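Local coordinates for CBS domain-containing protein (Pyrococcus horikoshii, PDB 2YZQ), which is of unknown function but binds S-adenosylmethionine through its CBS domains, and so probably acts as a sensor or regulator responding to that ligand, at residues A[162-165]-A[166-170]; A[172-175]-A[176-179]; A[267-270]-A[271-274]. One frame throughout, in Å; residues are numbered along the deposited sequence.

The three contacts are local turns in two CBS domains of the C-terminal half, met along the chain in the order interaction 1, interaction 2, interaction 3. Interaction 1 is the hairpin end between strands 159-163 and 169-174. Interaction 2 begins further along the same strand 169-174, its centre about 17 Å away, and the two touch where V162 packs on I172 and V173. Interaction 3 belongs to the other CBS domain, at the junction of strand 263-269 and helix 270-273; its centre lies about 19 Å from interaction 2 and about 22 Å from interaction 1. Interaction 2 holds S-adenosylmethionine directly, while 267-274 lies near the same ligand.

Interaction 1. Residues A[162-165]-A[166-170]; sequences VVDS and EGNLV
V163 and L169 face each other as an antiparallel non-hydrogen-bonded pair near the end of the beta hairpin joining strands 159-163 and 169-174 of a CBS domain; a type I turn from D164 to G167 reverses the chain. Backbone bonds flank the pair: V170 N gives a nearly straight bond to V162 O (2.8 Å), and D164 N meets N168 O at 2.9 Å. G167 N closes the turn on D164 O, and at its phi of 92° a side chain would press against the preceding carbonyl oxygen. The carboxylate of D164 binds the loop from within. Its chi1 of 61°, with CG between the backbone N and the carbonyl carbon, brings OD1 to E166 N (2.9 Å), an Asx turn, and to N168 N (2.9 Å), the two donors arriving from opposite faces of the carboxylate plane. OD2 offers its syn lone pair to N168 ND2 at 3.0 Å and lies in the amide plane, although carboxylate and amide are turned 81° apart. Replacing D164 by an alanine would probably leave the E166 and N168 amides without their shared acceptor and the N168 side chain free to turn. Apolar packing is lighter: V162 CG1 lies 4.2 Å from V170 CG2, beside E141. At the outer edge one water donates to both D164 OD2 (2.7 Å) and E166 OE1 (2.8 Å).

Interaction 2. Residues A[172-175]-A[176-179]; sequences IVDE and TDLL. With SAM (S-adenosylmethionine), chain B.
D174 and D177 are joined through the backbone where strand 169-174 gives way to a helical turn: D177 N bonds to D174 O (3.0 Å) and L178 N to E175 O (3.1 Å). This turn carries the ribose-binding aspartate characteristic of CBS domains that hold adenosyl ligands. D177 grips the sugar of S-adenosylmethionine with both oxygens, OD1 taking the O3' hydroxyl at 2.6 Å and OD2 the O2' hydroxyl at 2.6 Å. OD2 also accepts D174 N (2.9 Å), which comes on the anti side, 34° out of the carboxylate plane; the strand backbone thus helps fix the carboxylate's rotation. With chi1 at -67°, CG lies anti to the carbonyl carbon and beside the backbone N, and the group reaches back to the strand. V173 CG2 packs obliquely against the CB and OD2 of D177. D174 turns its own OD1 to T176 OG1, which donates to the syn lone pair at 2.7 Å, with a weak bond from D177 N besides. Its OD2 approaches the ligand at C5' and lies 4.1 Å from SD, where its charge probably complements the sulfonium. I172 lies over one face of the adenine, CG2 coming within 3.6 Å of C4 while CD1 sits near N6 and N7. R180 makes a salt bridge to D177 OD1, which probably offsets the two neighbouring carboxylates. T228, itself bonded to the ligand, pairs through its backbone with I172. V173 packs on L160 and V162 of strand 159-163, and L178 rests on L145 and L149 of helix 145-153.

Interaction 3. Residues A[267-270]-A[271-274]; sequences LIRD and FDLL
R269 meets D272 side-on: NE bonds to OD2 at 3.0 Å and NH2 to OD1 at 2.9 Å, a two-pronged salt bridge. Both oxygens lie close to the guanidinium plane, yet the nitrogens approach from above the carboxylate, the two planes standing 54° apart. The arginine chain bends at chi3 (-63°), which folds NE back alongside the aspartate. D272 OD2 has a second donor in R269 N (2.9 Å), directed at its anti lone pair, so side chain and backbone of one residue hold the same oxygen. CB of F271 sits over the centre of one guanidinium face, 4.2 Å above the plane, while NH2 comes to the edge of the F271 ring. The setting is the strand-to-helix junction of a CBS domain, where strand 263-269 enters helix 270-273 and D272 N bonds to R269 O. D272 occupies the position that D177 holds in its own repeat, six residues after a glycine, but here it faces an arginine instead of a ribose. I268 runs antiparallel to the D272 side chain, its CD1 reaching D272 CB at 3.6 Å. The same methyl lies 3.9 Å from L273 CD2; the isoleucine and leucine side chains are roughly perpendicular, both packing on V243 of helix 240-250. D272 OD1 also accepts Q133 NE2, and D270 OD2 forms a salt bridge with R92.

Interaction 1. Residues A[162-165]-A[166-170]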
ATOM      1  N   VAL A 162     -12.530   5.659 -10.761  1.00 10.12           N
ATOM      2  CA  VAL A 162     -13.858   6.225 -10.992  1.00  9.82           C
ATOM      3  C   VAL A 162     -14.224   6.107 -12.467  1.00 10.50           C
ATOM      4  O   VAL A 162     -13.394   6.353 -13.336  1.00 12.20           O
ATOM      5  CB  VAL A 162     -13.900   7.716 -10.579  1.00 10.09           C
ATOM      6  CG1 VAL A 162     -15.296   8.266 -10.768  1.00 10.39           C
ATOM      7  CG2 VAL A 162     -13.460   7.868  -9.130  1.00 11.49           C
ATOM      8  N   VAL A 163     -15.468   5.732 -12.742  1.00  9.77           N
ATOM      9  CA  VAL A 163     -15.913   5.573 -14.122  1.00 11.30           C
ATOM     10  C   VAL A 163     -17.119   6.440 -14.448  1.00 10.99           C
ATOM     11  O   VAL A 163     -17.818   6.909 -13.550  1.00 11.99           O
ATOM     12  CB  VAL A 163     -16.279   4.094 -14.411  1.00 10.32           C
ATOM     13  CG1 VAL A 163     -15.059   3.208 -14.192  1.00 10.64           C
ATOM     14  CG2 VAL A 163     -17.425   3.653 -13.507  1.00 11.38           C
ATOM     15  N   ASP A 164     -17.348   6.674 -15.737  1.00 11.55           N
ATOM     16  CA  ASP A 164     -18.509   7.454 -16.133  1.00 12.62           C
ATOM     17  C   ASP A 164     -19.716   6.523 -16.236  1.00 13.92           C
ATOM     18  O   ASP A 164     -19.631   5.337 -15.901  1.00 13.15           O
ATOM     19  CB  ASP A 164     -18.268   8.206 -17.454  1.00 13.63           C
ATOM     20  CG  ASP A 164     -17.985   7.289 -18.633  1.00 13.48           C
ATOM     21  OD1 ASP A 164     -18.285   6.080 -18.574  1.00 13.01           O
ATOM     22  OD2 ASP A 164     -17.467   7.804 -19.651  1.00 16.80           O
ATOM     23  N   SER A 165     -20.842   7.058 -16.696  1.00 14.65           N
ATOM     24  CA  SER A 165     -22.068   6.276 -16.793  1.00 15.29           C
ATOM     25  C   SER A 165     -21.978   5.076 -17.734  1.00 15.88           C
ATOM     26  O   SER A 165     -22.823   4.186 -17.679  1.00 16.28           O
ATOM     27  CB  SER A 165     -23.226   7.181 -17.216  1.00 16.88           C
ATOM     28  OG  SER A 165     -23.008   7.709 -18.513  1.00 19.87           O
ATOM     29  N   GLU A 166     -20.958   5.053 -18.588  1.00 16.83           N
ATOM     30  CA  GLU A 166     -20.782   3.957 -19.535  1.00 17.46           C
ATOM     31  C   GLU A 166     -19.668   2.987 -19.146  1.00 17.38           C
ATOM     32  O   GLU A 166     -19.360   2.054 -19.888  1.00 17.83           O
ATOM     33  CB  GLU A 166     -20.520   4.507 -20.937  1.00 21.32           C
ATOM     34  CG  GLU A 166     -21.737   5.152 -21.575  1.00 28.04           C
ATOM     35  CD  GLU A 166     -21.515   5.476 -23.035  1.00 32.51           C
ATOM     36  OE1 GLU A 166     -20.670   6.345 -23.329  1.00 34.39           O
ATOM     37  OE2 GLU A 166     -22.182   4.855 -23.890  1.00 37.21           O
ATOM     38  N   GLY A 167     -19.062   3.216 -17.986  1.00 14.61           N
ATOM     39  CA  GLY A 167     -18.011   2.329 -17.520  1.00 14.02           C
ATOM     40  C   GLY A 167     -16.597   2.719 -17.897  1.00 13.67           C
ATOM     41  O   GLY A 167     -15.659   1.998 -17.570  1.00 13.96           O
ATOM     42  N   ASN A 168     -16.439   3.847 -18.586  1.00 12.67           N
ATOM     43  CA  ASN A 168     -15.112   4.319 -18.985  1.00 14.20           C
ATOM     44  C   ASN A 168     -14.383   4.936 -17.791  1.00 12.25           C
ATOM     45  O   ASN A 168     -14.996   5.612 -16.968  1.00 12.92           O
ATOM     46  CB  ASN A 168     -15.226   5.383 -20.081  1.00 15.14           C
ATOM     47  CG  ASN A 168     -15.972   4.888 -21.306  1.00 17.10           C
ATOM     48  OD1 ASN A 168     -15.557   3.928 -21.954  1.00 19.48           O
ATOM     49  ND2 ASN A 168     -17.081   5.545 -21.627  1.00 19.32           N
ATOM     50  N   LEU A 169     -13.073   4.721 -17.715  1.00 12.88           N
ATOM     51  CA  LEU A 169     -12.266   5.274 -16.629  1.00 12.88           C
ATOM     52  C   LEU A 169     -12.130   6.792 -16.790  1.00 13.37           C
ATOM     53  O   LEU A 169     -11.651   7.268 -17.824  1.00 14.66           O
ATOM     54  CB  LEU A 169     -10.874   4.629 -16.630  1.00 14.07           C
ATOM     55  CG  LEU A 169      -9.906   5.104 -15.543  1.00 12.32           C
ATOM     56  CD1 LEU A 169     -10.403   4.645 -14.178  1.00 11.02           C
ATOM     57  CD2 LEU A 169      -8.514   4.543 -15.812  1.00 14.44           C
ATOM     58  N   VAL A 170     -12.549   7.551 -15.778  1.00 12.76           N
ATOM     59  CA  VAL A 170     -12.453   9.013 -15.852  1.00 13.63           C
ATOM     60  C   VAL A 170     -11.751   9.657 -14.661  1.00 13.94           C
ATOM     61  O   VAL A 170     -11.494  10.859 -14.667  1.00 14.92           O
ATOM     62  CB  VAL A 170     -13.844   9.685 -15.993  1.00 13.60           C
ATOM     63  CG1 VAL A 170     -14.519   9.222 -17.274  1.00 15.07           C
ATOM     64  CG2 VAL A 170     -14.707   9.388 -14.776  1.00 14.80           C
TER
HETATM   65  O   HOH W   1     -19.126   8.062 -21.773  1.00 29.58           O

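Interaction 2. Residues A[172-175]-A[176-179]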
ATOM      1  N   ILE A 172      -9.969   8.837 -10.299  1.00 11.54           N
ATOM      2  CA  ILE A 172      -9.594   7.929  -9.229  1.00 11.95           C
ATOM      3  C   ILE A 172      -9.699   8.725  -7.937  1.00 13.27           C
ATOM      4  O   ILE A 172      -9.525   9.941  -7.944  1.00 11.51           O
ATOM      5  CB  ILE A 172      -8.163   7.379  -9.476  1.00 12.32           C
ATOM      6  CG1 ILE A 172      -7.830   6.292  -8.452  1.00 11.97           C
ATOM      7  CG2 ILE A 172      -7.146   8.520  -9.469  1.00 12.72           C
ATOM      8  CD1 ILE A 172      -6.745   5.342  -8.924  1.00 12.86           C
ATOM      9  N   VAL A 173     -10.002   8.055  -6.831  1.00 12.03           N
ATOM     10  CA  VAL A 173     -10.149   8.760  -5.562  1.00 11.87           C
ATOM     11  C   VAL A 173      -9.700   7.930  -4.365  1.00 13.06           C
ATOM     12  O   VAL A 173      -9.871   6.711  -4.353  1.00 12.12           O
ATOM     13  CB  VAL A 173     -11.632   9.186  -5.347  1.00 12.65           C
ATOM     14  CG1 VAL A 173     -12.538   7.949  -5.235  1.00 12.94           C
ATOM     15  CG2 VAL A 173     -11.758  10.048  -4.103  1.00 13.31           C
ATOM     16  N   ASP A 174      -9.099   8.592  -3.377  1.00 12.17           N
ATOM     17  CA  ASP A 174      -8.682   7.909  -2.158  1.00 12.66           C
ATOM     18  C   ASP A 174      -9.002   8.764  -0.941  1.00 14.35           C
ATOM     19  O   ASP A 174      -9.566   9.856  -1.069  1.00 13.89           O
ATOM     20  CB  ASP A 174      -7.196   7.486  -2.202  1.00 12.91           C
ATOM     21  CG  ASP A 174      -6.217   8.621  -1.957  1.00 14.25           C
ATOM     22  OD1 ASP A 174      -6.629   9.777  -1.737  1.00 13.35           O
ATOM     23  OD2 ASP A 174      -5.002   8.330  -1.979  1.00 14.34           O
ATOM     24  N   GLU A 175      -8.671   8.255   0.239  1.00 15.17           N
ATOM     25  CA  GLU A 175      -8.969   8.941   1.488  1.00 16.46           C
ATOM     26  C   GLU A 175      -8.461  10.379   1.558  1.00 15.58           C
ATOM     27  O   GLU A 175      -9.167  11.266   2.034  1.00 16.17           O
ATOM     28  CB  GLU A 175      -8.411   8.116   2.652  1.00 20.92           C
ATOM     29  CG  GLU A 175      -8.682   8.665   4.032  1.00 30.18           C
ATOM     30  CD  GLU A 175      -8.224   7.710   5.117  1.00 31.28           C
ATOM     31  OE1 GLU A 175      -7.116   7.145   4.976  1.00 34.60           O
ATOM     32  OE2 GLU A 175      -8.964   7.528   6.109  1.00 36.06           O
ATOM     33  N   THR A 176      -7.250  10.613   1.073  1.00 15.15           N
ATOM     34  CA  THR A 176      -6.677  11.956   1.118  1.00 15.05           C
ATOM     35  C   THR A 176      -7.466  12.979   0.306  1.00 15.65           C
ATOM     36  O   THR A 176      -7.395  14.181   0.580  1.00 15.60           O
ATOM     37  CB  THR A 176      -5.212  11.961   0.622  1.00 17.01           C
ATOM     38  OG1 THR A 176      -5.180  11.818  -0.802  1.00 14.45           O
ATOM     39  CG2 THR A 176      -4.432  10.822   1.265  1.00 16.20           C
ATOM     40  N   ASP A 177      -8.223  12.516  -0.684  1.00 13.54           N
ATOM     41  CA  ASP A 177      -9.003  13.429  -1.511  1.00 14.55           C
ATOM     42  C   ASP A 177     -10.170  14.059  -0.763  1.00 14.73           C
ATOM     43  O   ASP A 177     -10.736  15.056  -1.206  1.00 15.21           O
ATOM     44  CB  ASP A 177      -9.502  12.715  -2.768  1.00 15.27           C
ATOM     45  CG  ASP A 177      -8.372  12.331  -3.693  1.00 16.25           C
ATOM     46  OD1 ASP A 177      -7.408  13.122  -3.802  1.00 14.97           O
ATOM     47  OD2 ASP A 177      -8.439  11.254  -4.319  1.00 13.98           O
ATOM     48  N   LEU A 178     -10.530  13.481   0.377  1.00 14.63           N
ATOM     49  CA  LEU A 178     -11.615  14.025   1.179  1.00 14.99           C
ATOM     50  C   LEU A 178     -11.268  15.438   1.640  1.00 14.58           C
ATOM     51  O   LEU A 178     -12.156  16.265   1.852  1.00 15.94           O
ATOM     52  CB  LEU A 178     -11.872  13.142   2.403  1.00 16.24           C
ATOM     53  CG  LEU A 178     -12.530  11.785   2.147  1.00 19.18           C
ATOM     54  CD1 LEU A 178     -12.536  10.981   3.436  1.00 18.61           C
ATOM     55  CD2 LEU A 178     -13.948  11.983   1.640  1.00 20.27           C
ATOM     56  N   LEU A 179      -9.973  15.710   1.793  1.00 15.00           N
ATOM     57  CA  LEU A 179      -9.530  17.029   2.237  1.00 15.31           C
ATOM     58  C   LEU A 179      -9.713  18.091   1.163  1.00 15.94           C
ATOM     59  O   LEU A 179      -9.440  19.270   1.400  1.00 15.11           O
ATOM     60  CB  LEU A 179      -8.062  16.993   2.680  1.00 18.31           C
ATOM     61  CG  LEU A 179      -7.743  16.353   4.036  1.00 22.87           C
ATOM     62  CD1 LEU A 179      -8.180  14.901   4.062  1.00 25.67           C
ATOM     63  CD2 LEU A 179      -6.248  16.458   4.289  1.00 24.78           C
TER
HETATM   64  N   SAM B6075      -1.598   6.904   1.138  1.00 21.74           N
HETATM   65  CA  SAM B6075      -0.955   8.133   0.649  1.00 22.95           C
HETATM   66  C   SAM B6075      -1.121   9.242   1.672  1.00 22.98           C
HETATM   67  O   SAM B6075      -0.445  10.255   1.591  1.00 26.70           O
HETATM   68  OXT SAM B6075      -1.929   9.127   2.576  1.00 24.18           O
HETATM   69  CB  SAM B6075      -1.596   8.536  -0.686  1.00 20.96           C
HETATM   70  CG  SAM B6075      -0.668   9.488  -1.443  1.00 19.17           C
HETATM   71  SD  SAM B6075      -1.278   9.744  -3.136  1.00 16.27           S
HETATM   72  CE  SAM B6075      -0.152  11.086  -3.644  1.00 17.89           C
HETATM   73  C5' SAM B6075      -2.891  10.538  -2.944  1.00 14.16           C
HETATM   74  C4' SAM B6075      -3.300  11.174  -4.274  1.00 13.73           C
HETATM   75  O4' SAM B6075      -2.923  10.305  -5.369  1.00 14.03           O
HETATM   76  C3' SAM B6075      -4.817  11.385  -4.359  1.00 13.44           C
HETATM   77  O3' SAM B6075      -5.088  12.678  -4.924  1.00 14.10           O
HETATM   78  C2' SAM B6075      -5.271  10.244  -5.281  1.00 12.85           C
HETATM   79  O2' SAM B6075      -6.505  10.552  -5.938  1.00 12.71           O
HETATM   80  C1' SAM B6075      -4.065  10.149  -6.227  1.00 12.48           C
HETATM   81  N9  SAM B6075      -3.974   8.866  -6.926  1.00 12.40           N
HETATM   82  C8  SAM B6075      -4.037   7.595  -6.402  1.00 13.61           C
HETATM   83  N7  SAM B6075      -3.783   6.722  -7.342  1.00 11.74           N
HETATM   84  C5  SAM B6075      -3.674   7.374  -8.530  1.00 12.07           C
HETATM   85  C6  SAM B6075      -3.497   6.997  -9.891  1.00 12.08           C
HETATM   86  N6  SAM B6075      -3.413   5.668 -10.254  1.00 12.11           N
HETATM   87  N1  SAM B6075      -3.415   7.961 -10.831  1.00 12.47           N
HETATM   88  C2  SAM B6075      -3.550   9.257 -10.527  1.00 12.99           C
HETATM   89  N3  SAM B6075      -3.684   9.659  -9.266  1.00 10.75           N
HETATM   90  C4  SAM B6075      -3.781   8.759  -8.256  1.00 11.23           C

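Interaction 3. Residues A[267-270]-A[271-274]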
ATOM      1  N   LEU A 267      -6.265  -3.866 -11.731  1.00 11.26           N
ATOM      2  CA  LEU A 267      -5.595  -2.899 -10.878  1.00 11.02           C
ATOM      3  C   LEU A 267      -4.296  -3.508 -10.381  1.00 10.50           C
ATOM      4  O   LEU A 267      -4.278  -4.664  -9.961  1.00 11.52           O
ATOM      5  CB  LEU A 267      -6.488  -2.567  -9.675  1.00 11.15           C
ATOM      6  CG  LEU A 267      -5.976  -1.526  -8.672  1.00 10.14           C
ATOM      7  CD1 LEU A 267      -6.024  -0.146  -9.317  1.00 11.13           C
ATOM      8  CD2 LEU A 267      -6.826  -1.553  -7.409  1.00 12.76           C
ATOM      9  N   ILE A 268      -3.201  -2.761 -10.467  1.00 10.17           N
ATOM     10  CA  ILE A 268      -1.942  -3.275  -9.945  1.00 10.19           C
ATOM     11  C   ILE A 268      -1.608  -2.448  -8.702  1.00 10.17           C
ATOM     12  O   ILE A 268      -1.340  -1.250  -8.791  1.00 10.77           O
ATOM     13  CB  ILE A 268      -0.786  -3.223 -10.997  1.00 10.50           C
ATOM     14  CG1 ILE A 268       0.484  -3.836 -10.394  1.00 10.74           C
ATOM     15  CG2 ILE A 268      -0.533  -1.791 -11.480  1.00 11.76           C
ATOM     16  CD1 ILE A 268       0.370  -5.328 -10.121  1.00 12.72           C
ATOM     17  N   ARG A 269      -1.682  -3.094  -7.539  1.00 10.36           N
ATOM     18  CA  ARG A 269      -1.407  -2.455  -6.255  1.00  9.99           C
ATOM     19  C   ARG A 269       0.035  -2.754  -5.886  1.00 10.33           C
ATOM     20  O   ARG A 269       0.626  -3.707  -6.400  1.00 11.26           O
ATOM     21  CB  ARG A 269      -2.306  -3.036  -5.155  1.00  9.34           C
ATOM     22  CG  ARG A 269      -3.817  -2.961  -5.426  1.00  9.93           C
ATOM     23  CD  ARG A 269      -4.558  -3.738  -4.341  1.00 11.88           C
ATOM     24  NE  ARG A 269      -4.197  -5.151  -4.398  1.00 12.52           N
ATOM     25  CZ  ARG A 269      -4.309  -6.000  -3.381  1.00 14.24           C
ATOM     26  NH1 ARG A 269      -4.777  -5.589  -2.210  1.00 17.39           N
ATOM     27  NH2 ARG A 269      -3.946  -7.267  -3.538  1.00 15.24           N
ATOM     28  N   ASP A 270       0.600  -1.947  -4.995  1.00 10.35           N
ATOM     29  CA  ASP A 270       1.966  -2.190  -4.562  1.00 11.33           C
ATOM     30  C   ASP A 270       2.031  -3.581  -3.934  1.00 11.64           C
ATOM     31  O   ASP A 270       2.999  -4.317  -4.117  1.00 12.42           O
ATOM     32  CB  ASP A 270       2.437  -1.109  -3.562  1.00 12.00           C
ATOM     33  CG  ASP A 270       1.427  -0.815  -2.446  1.00 14.32           C
ATOM     34  OD1 ASP A 270       0.466  -1.584  -2.241  1.00 13.22           O
ATOM     35  OD2 ASP A 270       1.614   0.206  -1.739  1.00 14.12           O
ATOM     36  N   PHE A 271       0.970  -3.941  -3.222  1.00 11.71           N
ATOM     37  CA  PHE A 271       0.878  -5.231  -2.553  1.00 13.15           C
ATOM     38  C   PHE A 271       0.936  -6.387  -3.552  1.00 13.49           C
ATOM     39  O   PHE A 271       1.430  -7.470  -3.236  1.00 14.60           O
ATOM     40  CB  PHE A 271      -0.432  -5.305  -1.759  1.00 14.86           C
ATOM     41  CG  PHE A 271      -0.380  -6.236  -0.578  1.00 19.33           C
ATOM     42  CD1 PHE A 271       0.374  -5.908   0.545  1.00 21.62           C
ATOM     43  CD2 PHE A 271      -1.086  -7.433  -0.585  1.00 22.19           C
ATOM     44  CE1 PHE A 271       0.423  -6.760   1.649  1.00 22.03           C
ATOM     45  CE2 PHE A 271      -1.043  -8.297   0.516  1.00 23.09           C
ATOM     46  CZ  PHE A 271      -0.285  -7.955   1.635  1.00 24.24           C
ATOM     47  N   ASP A 272       0.435  -6.156  -4.762  1.00 12.01           N
ATOM     48  CA  ASP A 272       0.433  -7.196  -5.785  1.00 13.12           C
ATOM     49  C   ASP A 272       1.834  -7.460  -6.311  1.00 14.14           C
ATOM     50  O   ASP A 272       2.143  -8.563  -6.762  1.00 14.62           O
ATOM     51  CB  ASP A 272      -0.486  -6.805  -6.947  1.00 12.27           C
ATOM     52  CG  ASP A 272      -1.943  -6.753  -6.539  1.00 12.48           C
ATOM     53  OD1 ASP A 272      -2.412  -7.732  -5.929  1.00 13.46           O
ATOM     54  OD2 ASP A 272      -2.619  -5.742  -6.829  1.00 13.11           O
ATOM     55  N   LEU A 273       2.680  -6.440  -6.264  1.00 14.16           N
ATOM     56  CA  LEU A 273       4.047  -6.583  -6.741  1.00 15.24           C
ATOM     57  C   LEU A 273       4.859  -7.512  -5.840  1.00 16.31           C
ATOM     58  O   LEU A 273       5.856  -8.084  -6.273  1.00 16.88           O
ATOM     59  CB  LEU A 273       4.704  -5.203  -6.846  1.00 13.86           C
ATOM     60  CG  LEU A 273       4.073  -4.311  -7.921  1.00 15.07           C
ATOM     61  CD1 LEU A 273       4.763  -2.954  -7.944  1.00 14.96           C
ATOM     62  CD2 LEU A 273       4.188  -4.985  -9.281  1.00 16.65           C
ATOM     63  N   LEU A 274       4.418  -7.682  -4.595  1.00 16.67           N
ATOM     64  CA  LEU A 274       5.117  -8.564  -3.660  1.00 17.31           C
ATOM     65  C   LEU A 274       5.120  -9.997  -4.186  1.00 17.71           C
ATOM     66  O   LEU A 274       6.032 -10.772  -3.911  1.00 17.74           O
ATOM     67  CB  LEU A 274       4.442  -8.533  -2.288  1.00 18.31           C
ATOM     68  CG  LEU A 274       4.420  -7.195  -1.545  1.00 18.61           C
ATOM     69  CD1 LEU A 274       3.638  -7.350  -0.258  1.00 18.55           C
ATOM     70  CD2 LEU A 274       5.844  -6.733  -1.254  1.00 19.85           C
TER